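Local structure of sensor protein kinase HptS (Staphylococcus aureus, 6LKI) at residues T22-H27 against S87-K92; L60-S65 against I71-E76; I102-T107 against I130-D135. The protein is a sensor histidine kinase that probably detects a signal with its extracellular domain and passes it on by phosphorylating itself on a histidine. All blocks are in the same frame, centred on the assembly; numbering follows the deposited sequence.

Interaction 1 of 3, residues T22-H27 against S87-K92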
loop_
_atom_site.group_PDB
_atom_site.type_symbol
_atom_site.label_atom_id
_atom_site.label_comp_id
_atom_site.label_asym_id
_atom_site.label_seq_id
_atom_site.Cartn_x
_atom_site.Cartn_y
_atom_site.Cartn_z
ATOM N N THR B 22 -10.980 -19.703 -14.720
ATOM C CA THR B 22 -10.471 -20.810 -15.485
ATOM C C THR B 22 -9.083 -20.526 -15.969
ATOM O O THR B 22 -8.262 -21.368 -15.949
ATOM C CB THR B 22 -11.349 -21.115 -16.696
ATOM O OG1 THR B 22 -12.638 -21.477 -16.283
ATOM C CG2 THR B 22 -10.790 -22.226 -17.501
ATOM N N PHE B 23 -8.851 -19.315 -16.411
ATOM C CA PHE B 23 -7.532 -18.874 -16.803
ATOM C C PHE B 23 -6.527 -19.081 -15.675
ATOM O O PHE B 23 -5.492 -19.609 -15.875
ATOM C CB PHE B 23 -7.579 -17.420 -17.274
ATOM C CG PHE B 23 -6.230 -16.782 -17.447
ATOM C CD1 PHE B 23 -5.607 -16.803 -18.641
ATOM C CD2 PHE B 23 -5.614 -16.147 -16.408
ATOM C CE1 PHE B 23 -4.385 -16.217 -18.805
ATOM C CE2 PHE B 23 -4.402 -15.554 -16.551
ATOM C CZ PHE B 23 -3.775 -15.605 -17.752
ATOM N N ILE B 24 -6.892 -18.677 -14.485
ATOM C CA ILE B 24 -6.023 -18.818 -13.353
ATOM C C ILE B 24 -5.692 -20.278 -13.077
ATOM O O ILE B 24 -4.574 -20.625 -12.896
ATOM C CB ILE B 24 -6.602 -18.145 -12.126
ATOM C CG1 ILE B 24 -6.664 -16.666 -12.348
ATOM C CG2 ILE B 24 -5.701 -18.361 -10.962
ATOM C CD1 ILE B 24 -5.319 -16.075 -12.628
ATOM N N THR B 25 -6.697 -21.112 -13.052
ATOM C CA THR B 25 -6.510 -22.508 -12.788
ATOM C C THR B 25 -5.581 -23.154 -13.791
ATOM O O THR B 25 -4.702 -23.868 -13.449
ATOM C CB THR B 25 -7.864 -23.190 -12.788
ATOM O OG1 THR B 25 -8.659 -22.632 -11.763
ATOM C CG2 THR B 25 -7.709 -24.580 -12.529
ATOM N N GLN B 26 -5.755 -22.837 -15.049
ATOM C CA GLN B 26 -4.972 -23.464 -16.106
ATOM C C GLN B 26 -3.575 -22.874 -16.249
ATOM O O GLN B 26 -2.746 -23.462 -16.953
ATOM C CB GLN B 26 -5.720 -23.359 -17.438
ATOM C CG GLN B 26 -7.033 -24.128 -17.456
ATOM C CD GLN B 26 -7.769 -24.019 -18.776
ATOM O OE1 GLN B 26 -7.581 -23.064 -19.530
ATOM N NE2 GLN B 26 -8.617 -25.000 -19.060
ATOM N N HIS B 27 -3.288 -21.746 -15.600
ATOM C CA HIS B 27 -1.987 -21.096 -15.693
ATOM C C HIS B 27 -1.184 -21.186 -14.402
ATOM O O HIS B 27 -0.107 -20.587 -14.314
ATOM C CB HIS B 27 -2.156 -19.629 -16.091
ATOM C CG HIS B 27 -2.287 -19.416 -17.565
ATOM N ND1 HIS B 27 -3.460 -19.648 -18.249
ATOM C CD2 HIS B 27 -1.390 -18.993 -18.488
ATOM C CE1 HIS B 27 -3.280 -19.379 -19.530
ATOM N NE2 HIS B 27 -2.033 -18.979 -19.701
ATOM N N SER B 87 -11.783 -9.056 -9.945
ATOM C CA SER B 87 -11.167 -10.263 -9.416
ATOM C C SER B 87 -9.821 -9.926 -8.791
ATOM O O SER B 87 -9.143 -8.981 -9.204
ATOM C CB SER B 87 -10.991 -11.330 -10.504
ATOM O OG SER B 87 -10.046 -10.918 -11.475
ATOM N N THR B 88 -9.451 -10.715 -7.785
ATOM C CA THR B 88 -8.168 -10.598 -7.106
ATOM C C THR B 88 -7.597 -11.996 -6.929
ATOM O O THR B 88 -8.308 -12.906 -6.493
ATOM C CB THR B 88 -8.314 -9.908 -5.742
ATOM O OG1 THR B 88 -8.976 -8.648 -5.907
ATOM C CG2 THR B 88 -6.952 -9.680 -5.105
ATOM N N HIS B 89 -6.323 -12.170 -7.278
ATOM C CA HIS B 89 -5.669 -13.464 -7.154
ATOM C C HIS B 89 -4.262 -13.279 -6.607
ATOM O O HIS B 89 -3.541 -12.367 -7.020
ATOM C CB HIS B 89 -5.611 -14.200 -8.501
ATOM C CG HIS B 89 -6.937 -14.714 -8.968
ATOM N ND1 HIS B 89 -7.789 -13.972 -9.758
ATOM C CD2 HIS B 89 -7.559 -15.898 -8.754
ATOM C CE1 HIS B 89 -8.878 -14.676 -10.010
ATOM N NE2 HIS B 89 -8.763 -15.848 -9.413
ATOM N N GLN B 90 -3.883 -14.146 -5.670
ATOM C CA GLN B 90 -2.520 -14.211 -5.156
ATOM C C GLN B 90 -1.813 -15.344 -5.890
ATOM O O GLN B 90 -2.162 -16.517 -5.718
ATOM C CB GLN B 90 -2.513 -14.432 -3.643
ATOM C CG GLN B 90 -1.130 -14.392 -3.012
ATOM C CD GLN B 90 -1.175 -14.181 -1.508
ATOM O OE1 GLN B 90 -2.165 -13.689 -0.965
ATOM N NE2 GLN B 90 -0.095 -14.550 -0.828
ATOM N N LEU B 91 -0.830 -14.996 -6.716
ATOM C CA LEU B 91 -0.215 -15.936 -7.643
ATOM C C LEU B 91 1.246 -16.161 -7.286
ATOM O O LEU B 91 1.981 -15.211 -7.002
ATOM C CB LEU B 91 -0.320 -15.429 -9.086
ATOM C CG LEU B 91 -1.724 -15.074 -9.579
ATOM C CD1 LEU B 91 -1.658 -14.453 -10.967
ATOM C CD2 LEU B 91 -2.618 -16.304 -9.580
ATOM N N LYS B 92 1.664 -17.424 -7.314
ATOM C CA LYS B 92 3.054 -17.787 -7.062
ATOM C C LYS B 92 3.777 -17.913 -8.398
ATOM O O LYS B 92 3.472 -18.804 -9.197
ATOM C CB LYS B 92 3.146 -19.090 -6.270
ATOM C CG LYS B 92 4.572 -19.601 -6.110
ATOM C CD LYS B 92 4.614 -20.989 -5.492
ATOM C CE LYS B 92 6.048 -21.478 -5.337
ATOM N NZ LYS B 92 6.775 -21.497 -6.639
#
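Ile24 of helix 2-31 lies across His89 and Leu91 of strand 84-92, where the long N-terminal helix passes over the edge strand of a four-stranded antiparallel sheet. A long helix leading into two such sheets is consistent with the tandem PAS-like (dCache) sensor domains of many histidine kinases. The main contact is CH-pi: Ile24 CG1 stands 3.6 Å from the centroid of the His89 ring, 6° off its normal, so that all five ring atoms are at nearly equal range. Ile24 CG1 lies beside the backbone N (chi1 -66°), which directs it over the ring, while the other branch, CG2, heads for the Leu91 side. The polar link between strand and helix lies just before 22-27: His89 NE2 is hydrogen-bonded to Gln21 OE1, three residues before Ile24, and this helps hold the imidazole with one face against the isoleucine. On another side of the helix Phe23 packs on Leu49 and Leu52 of helix 39-55. The contact with Leu91 is purely apolar, the two side chains crossing at about a right angle: Ile24 CD1 approaches Leu91 CD2, and CG2 of Ile24 comes within 4.0 Å of the same methyl, Leu91 CD2.

Interaction 2 of 3, residues L60-S65 against I71-E76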
loop_
_atom_site.group_PDB
_atom_site.type_symbol
_atom_site.label_atom_id
_atom_site.label_comp_id
_atom_site.label_asym_id
_atom_site.label_seq_id
_atom_site.Cartn_x
_atom_site.Cartn_y
_atom_site.Cartn_z
ATOM N N LEU B 60 -11.324 -4.415 -19.818
ATOM C CA LEU B 60 -10.693 -4.836 -18.578
ATOM C C LEU B 60 -9.260 -4.333 -18.522
ATOM O O LEU B 60 -8.572 -4.265 -19.546
ATOM C CB LEU B 60 -10.716 -6.363 -18.439
ATOM C CG LEU B 60 -12.096 -7.018 -18.513
ATOM C CD1 LEU B 60 -11.974 -8.531 -18.478
ATOM C CD2 LEU B 60 -12.978 -6.518 -17.380
ATOM N N TYR B 61 -8.820 -3.975 -17.318
ATOM C CA TYR B 61 -7.441 -3.588 -17.057
ATOM C C TYR B 61 -6.887 -4.482 -15.961
ATOM O O TYR B 61 -7.544 -4.692 -14.935
ATOM C CB TYR B 61 -7.344 -2.114 -16.649
ATOM C CG TYR B 61 -7.707 -1.175 -17.771
ATOM C CD1 TYR B 61 -6.810 -0.916 -18.798
ATOM C CD2 TYR B 61 -8.956 -0.569 -17.821
ATOM C CE1 TYR B 61 -7.141 -0.070 -19.837
ATOM C CE2 TYR B 61 -9.296 0.281 -18.856
ATOM C CZ TYR B 61 -8.384 0.527 -19.860
ATOM O OH TYR B 61 -8.714 1.370 -20.894
ATOM N N TYR B 62 -5.693 -5.018 -16.181
ATOM C CA TYR B 62 -5.033 -5.834 -15.177
ATOM C C TYR B 62 -3.919 -5.045 -14.501
ATOM O O TYR B 62 -3.278 -4.185 -15.112
ATOM C CB TYR B 62 -4.470 -7.125 -15.781
ATOM C CG TYR B 62 -3.491 -6.934 -16.925
ATOM C CD1 TYR B 62 -2.153 -6.636 -16.685
ATOM C CD2 TYR B 62 -3.902 -7.077 -18.242
ATOM C CE1 TYR B 62 -1.258 -6.467 -17.730
ATOM C CE2 TYR B 62 -3.015 -6.915 -19.291
ATOM C CZ TYR B 62 -1.696 -6.610 -19.030
ATOM O OH TYR B 62 -0.814 -6.446 -20.074
ATOM N N GLU B 63 -3.711 -5.339 -13.222
ATOM C CA GLU B 63 -2.576 -4.834 -12.457
ATOM C C GLU B 63 -1.898 -6.038 -11.816
ATOM O O GLU B 63 -2.489 -6.703 -10.960
ATOM C CB GLU B 63 -3.014 -3.817 -11.401
ATOM C CG GLU B 63 -3.448 -2.472 -11.970
ATOM C CD GLU B 63 -3.618 -1.408 -10.899
ATOM O OE1 GLU B 63 -3.563 -1.753 -9.701
ATOM O OE2 GLU B 63 -3.805 -0.225 -11.257
ATOM N N LEU B 64 -0.679 -6.337 -12.253
ATOM C CA LEU B 64 0.121 -7.425 -11.701
ATOM C C LEU B 64 1.211 -6.796 -10.845
ATOM O O LEU B 64 2.159 -6.203 -11.373
ATOM C CB LEU B 64 0.712 -8.293 -12.811
ATOM C CG LEU B 64 1.394 -9.592 -12.380
ATOM C CD1 LEU B 64 0.423 -10.497 -11.634
ATOM C CD2 LEU B 64 1.987 -10.307 -13.587
ATOM N N SER B 65 1.074 -6.919 -9.528
ATOM C CA SER B 65 1.913 -6.197 -8.580
ATOM C C SER B 65 2.813 -7.163 -7.825
ATOM O O SER B 65 2.339 -8.161 -7.272
ATOM C CB SER B 65 1.057 -5.399 -7.595
ATOM O OG SER B 65 0.193 -4.509 -8.281
ATOM N N ILE B 71 3.068 -4.239 -13.365
ATOM C CA ILE B 71 2.788 -4.622 -14.746
ATOM C C ILE B 71 1.307 -4.384 -15.008
ATOM O O ILE B 71 0.451 -4.915 -14.288
ATOM C CB ILE B 71 3.166 -6.088 -15.016
ATOM C CG1 ILE B 71 4.685 -6.264 -14.965
ATOM C CG2 ILE B 71 2.606 -6.557 -16.355
ATOM C CD1 ILE B 71 5.131 -7.712 -14.905
ATOM N N THR B 72 1.002 -3.596 -16.038
ATOM C CA THR B 72 -0.378 -3.210 -16.299
ATOM C C THR B 72 -0.557 -2.904 -17.779
ATOM O O THR B 72 0.397 -2.572 -18.487
ATOM C CB THR B 72 -0.785 -1.996 -15.449
ATOM O OG1 THR B 72 -2.185 -1.737 -15.609
ATOM C CG2 THR B 72 0.006 -0.759 -15.862
ATOM N N ASN B 73 -1.801 -3.031 -18.243
ATOM C CA ASN B 73 -2.201 -2.535 -19.553
ATOM C C ASN B 73 -2.966 -1.221 -19.455
ATOM O O ASN B 73 -3.549 -0.776 -20.450
ATOM C CB ASN B 73 -3.043 -3.578 -20.293
ATOM C CG ASN B 73 -4.396 -3.793 -19.653
ATOM O OD1 ASN B 73 -4.528 -3.748 -18.433
ATOM N ND2 ASN B 73 -5.413 -4.029 -20.476
ATOM N N ASN B 74 -2.986 -0.605 -18.275
ATOM C CA ASN B 74 -3.602 0.707 -18.077
ATOM C C ASN B 74 -2.585 1.789 -18.448
ATOM O O ASN B 74 -2.101 2.560 -17.618
ATOM C CB ASN B 74 -4.092 0.842 -16.639
ATOM C CG ASN B 74 -4.828 2.142 -16.382
ATOM O OD1 ASN B 74 -5.223 2.844 -17.311
ATOM N ND2 ASN B 74 -5.021 2.466 -15.107
ATOM N N TYR B 75 -2.264 1.826 -19.747
ATOM C CA TYR B 75 -1.174 2.668 -20.230
ATOM C C TYR B 75 -1.481 4.153 -20.081
ATOM O O TYR B 75 -0.558 4.961 -19.925
ATOM C CB TYR B 75 -0.864 2.338 -21.690
ATOM C CG TYR B 75 -0.607 0.869 -21.942
ATOM C CD1 TYR B 75 0.546 0.255 -21.470
ATOM C CD2 TYR B 75 -1.518 0.097 -22.650
ATOM C CE1 TYR B 75 0.784 -1.091 -21.696
ATOM C CE2 TYR B 75 -1.288 -1.247 -22.884
ATOM C CZ TYR B 75 -0.137 -1.836 -22.403
ATOM O OH TYR B 75 0.093 -3.173 -22.634
ATOM N N GLU B 76 -2.755 4.534 -20.129
ATOM C CA GLU B 76 -3.132 5.930 -19.939
ATOM C C GLU B 76 -3.262 6.311 -18.472
ATOM O O GLU B 76 -3.617 7.460 -18.181
ATOM C CB GLU B 76 -4.445 6.229 -20.668
ATOM C CG GLU B 76 -4.292 6.411 -22.164
ATOM C CD GLU B 76 -5.565 6.896 -22.825
ATOM O OE1 GLU B 76 -6.109 6.168 -23.682
ATOM O OE2 GLU B 76 -6.025 8.006 -22.487
HETATM O O HOH W 1 1.489 -4.908 -19.766
HETATM O O HOH W 2 -3.104 0.600 -13.556
#
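The beta hairpin of strands 59-66 and 69-72 forms one edge of the first antiparallel sheet, and this contact is where its second strand gives way to a turn. Leu64 and Ile71 form a hydrogen-bonded pair: Leu64 N reaches Ile71 O at 2.7 Å, almost straight at 177°, and Ile71 N returns to Leu64 O at 2.9 Å. Further along, side chains take over the pairing. Thr72 OG1 donates to Tyr62 O at 2.7 Å. Asn73 then uses its amide as a substitute for a strand backbone: OD1 accepts from Tyr62 N at 2.8 Å, while ND2 makes a weak bond of 3.3 Å to Leu60 O. The Asn73 amide also stacks on the Tyr62 ring, the two planes only 2° apart, with OD1 3.4 Å above the ring plane toward its rim. Tyr62 CG is wedged between its backbone N and carbonyl carbon (chi1 57°), which turns the ring face against the Asn73 amide; helix 39-55 packs against the same tyrosine through Leu49, Leu50 and Ile53. A water joins Tyr62 OH to Thr72 O, and a second gives hydrogen bonds to Glu63 OE2 and Thr72 OG1 and takes one from Asn74 ND2, which also binds Leu78 O. Tyr61 CD1 rests on the backbone at Asn74. Thr72 OG1, besides donating to Tyr62, accepts from Asn74 N at 3.0 Å, closing an ST turn that leads the chain out of the hairpin into an inverse gamma turn centred on Asn74.

Interaction 3 of 3, residues I102-T107 against I130-D135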
loop_
_atom_site.group_PDB
_atom_site.type_symbol
_atom_site.label_atom_id
_atom_site.label_comp_id
_atom_site.label_asym_id
_atom_site.label_seq_id
_atom_site.Cartn_x
_atom_site.Cartn_y
_atom_site.Cartn_z
ATOM N N ILE B 102 -7.969 -7.448 -11.548
ATOM C CA ILE B 102 -8.593 -7.145 -12.831
ATOM C C ILE B 102 -9.747 -6.185 -12.583
ATOM O O ILE B 102 -10.629 -6.465 -11.762
ATOM C CB ILE B 102 -9.077 -8.420 -13.544
ATOM C CG1 ILE B 102 -7.885 -9.324 -13.870
ATOM C CG2 ILE B 102 -9.843 -8.067 -14.809
ATOM C CD1 ILE B 102 -8.265 -10.617 -14.554
ATOM N N TYR B 103 -9.734 -5.056 -13.284
ATOM C CA TYR B 103 -10.738 -4.013 -13.135
ATOM C C TYR B 103 -11.581 -3.920 -14.398
ATOM O O TYR B 103 -11.068 -4.080 -15.510
ATOM C CB TYR B 103 -10.087 -2.655 -12.854
ATOM C CG TYR B 103 -9.283 -2.606 -11.576
ATOM C CD1 TYR B 103 -7.954 -3.009 -11.553
ATOM C CD2 TYR B 103 -9.853 -2.158 -10.393
ATOM C CE1 TYR B 103 -7.216 -2.967 -10.384
ATOM C CE2 TYR B 103 -9.123 -2.110 -9.220
ATOM C CZ TYR B 103 -7.805 -2.516 -9.223
ATOM O OH TYR B 103 -7.075 -2.473 -8.058
ATOM N N MET B 104 -12.870 -3.653 -14.221
ATOM C CA MET B 104 -13.790 -3.428 -15.329
ATOM C C MET B 104 -14.077 -1.936 -15.423
ATOM O O MET B 104 -14.582 -1.338 -14.466
ATOM C CB MET B 104 -15.085 -4.221 -15.139
ATOM C CG MET B 104 -16.032 -4.170 -16.330
ATOM S SD MET B 104 -17.123 -2.731 -16.305
ATOM C CE MET B 104 -18.213 -3.156 -14.948
ATOM N N ALA B 105 -13.756 -1.339 -16.570
ATOM C CA ALA B 105 -14.008 0.081 -16.784
ATOM C C ALA B 105 -15.337 0.331 -17.487
ATOM O O ALA B 105 -16.016 1.319 -17.191
ATOM C CB ALA B 105 -12.865 0.703 -17.592
ATOM N N ASN B 106 -15.714 -0.549 -18.411
ATOM C CA ASN B 106 -16.985 -0.466 -19.122
ATOM C C ASN B 106 -17.203 -1.791 -19.840
ATOM O O ASN B 106 -16.307 -2.635 -19.913
ATOM C CB ASN B 106 -17.012 0.705 -20.113
ATOM C CG ASN B 106 -15.943 0.593 -21.183
ATOM O OD1 ASN B 106 -16.043 -0.227 -22.097
ATOM N ND2 ASN B 106 -14.911 1.423 -21.076
ATOM N N THR B 107 -18.414 -1.967 -20.359
ATOM C CA THR B 107 -18.742 -3.089 -21.223
ATOM C C THR B 107 -19.424 -2.565 -22.477
ATOM O O THR B 107 -20.077 -1.518 -22.440
ATOM C CB THR B 107 -19.664 -4.109 -20.529
ATOM O OG1 THR B 107 -21.010 -3.621 -20.520
ATOM C CG2 THR B 107 -19.215 -4.373 -19.098
ATOM N N ILE B 130 -21.521 1.991 -3.508
ATOM C CA ILE B 130 -21.442 2.053 -4.964
ATOM C C ILE B 130 -20.065 1.568 -5.405
ATOM O O ILE B 130 -19.040 2.135 -5.014
ATOM C CB ILE B 130 -21.718 3.473 -5.483
ATOM C CG1 ILE B 130 -23.174 3.863 -5.218
ATOM C CG2 ILE B 130 -21.406 3.563 -6.971
ATOM C CD1 ILE B 130 -23.553 5.222 -5.765
ATOM N N LEU B 131 -20.042 0.512 -6.222
ATOM C CA LEU B 131 -18.803 -0.049 -6.740
ATOM C C LEU B 131 -18.583 0.225 -8.221
ATOM O O LEU B 131 -17.466 0.022 -8.710
ATOM C CB LEU B 131 -18.760 -1.565 -6.502
ATOM C CG LEU B 131 -18.965 -2.042 -5.065
ATOM C CD1 LEU B 131 -18.944 -3.559 -5.007
ATOM C CD2 LEU B 131 -17.909 -1.452 -4.146
ATOM N N TYR B 132 -19.607 0.672 -8.944
ATOM C CA TYR B 132 -19.453 1.050 -10.340
ATOM C C TYR B 132 -20.612 1.951 -10.733
ATOM O O TYR B 132 -21.725 1.811 -10.218
ATOM C CB TYR B 132 -19.394 -0.171 -11.267
ATOM C CG TYR B 132 -19.267 0.198 -12.730
ATOM C CD1 TYR B 132 -18.034 0.526 -13.279
ATOM C CD2 TYR B 132 -20.383 0.228 -13.560
ATOM C CE1 TYR B 132 -17.914 0.869 -14.613
ATOM C CE2 TYR B 132 -20.271 0.571 -14.893
ATOM C CZ TYR B 132 -19.036 0.891 -15.415
ATOM O OH TYR B 132 -18.920 1.231 -16.743
ATOM N N ALA B 133 -20.338 2.874 -11.653
ATOM C CA ALA B 133 -21.355 3.789 -12.153
ATOM C C ALA B 133 -20.853 4.432 -13.435
ATOM O O ALA B 133 -19.763 5.010 -13.450
ATOM C CB ALA B 133 -21.692 4.865 -11.115
ATOM N N ASN B 134 -21.640 4.322 -14.506
ATOM C CA ASN B 134 -21.386 5.057 -15.737
ATOM C C ASN B 134 -22.207 6.339 -15.811
ATOM O O ASN B 134 -22.384 6.900 -16.897
ATOM C CB ASN B 134 -21.653 4.172 -16.957
ATOM C CG ASN B 134 -23.049 3.574 -16.960
ATOM O OD1 ASN B 134 -23.889 3.910 -16.126
ATOM N ND2 ASN B 134 -23.302 2.679 -17.907
ATOM N N ASP B 135 -22.712 6.805 -14.671
ATOM C CA ASP B 135 -23.498 8.026 -14.566
ATOM C C ASP B 135 -22.813 8.947 -13.569
ATOM O O ASP B 135 -22.465 8.521 -12.462
ATOM C CB ASP B 135 -24.933 7.707 -14.124
ATOM C CG ASP B 135 -25.816 8.942 -14.014
ATOM O OD1 ASP B 135 -25.338 10.069 -14.258
ATOM O OD2 ASP B 135 -27.007 8.776 -13.677
#
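With chi1 at 179°, Tyr132 swings its ring away from its own backbone N and straight across to the end of strand 97-106, where Met104, bent at chi2 (-86°) and again at chi3, curls its methyl over that ring. Met104 CE sits above the ring centre, 3.9 Å from the centroid, a CH-pi contact over the face. Met104 SD is 4.5 Å from the same centroid and lies oblique to the ring. At the rim, in the ring plane, is the backbone O of Ala105: Tyr132 OH donates to it at 2.9 Å, approaching from above the carbonyl plane, 36° out of it, rather than along a lone pair. Tyr132 OH also lies 3.5 Å from Asn106 CA, while the Asn106 amide turns elsewhere, its OD1 bonded to Thr59 OG1. Ala105 O at the hydroxyl and the Met104 methyl over one face together fix the ring, and Tyr84 of strand 84-92 packs on it as well. Tyr132 belongs to a classic beta bulge in the pair formed by strands 130-133 and 120-125. The whole is a Met-aromatic contact reinforced by a tyrosine hydrogen bond, where the two sheets of what is probably a tandem PAS-like sensor meet.

In the fold
From the N terminus, helix 2-31 runs past the second sheet to the first, where interaction 1 brings 22-27 against 87-92 and closes a long loop containing helix 39-55 and the 59-72 hairpin. Interaction 2 is a short-range closure within that loop, at the opposite edge of the same sheet. Strand 97-106 fills the space between: Ile102 bonds to Ser87 of interaction 1, Tyr103 to Tyr61 of interaction 2. Interaction 3 follows in series: it opens at the end of strand 97-106 and, after helix 108-116 and strand 120-125, closes its loop on edge strand 130-133 of the second sheet. Helix, first sheet and second sheet are thus joined in turn.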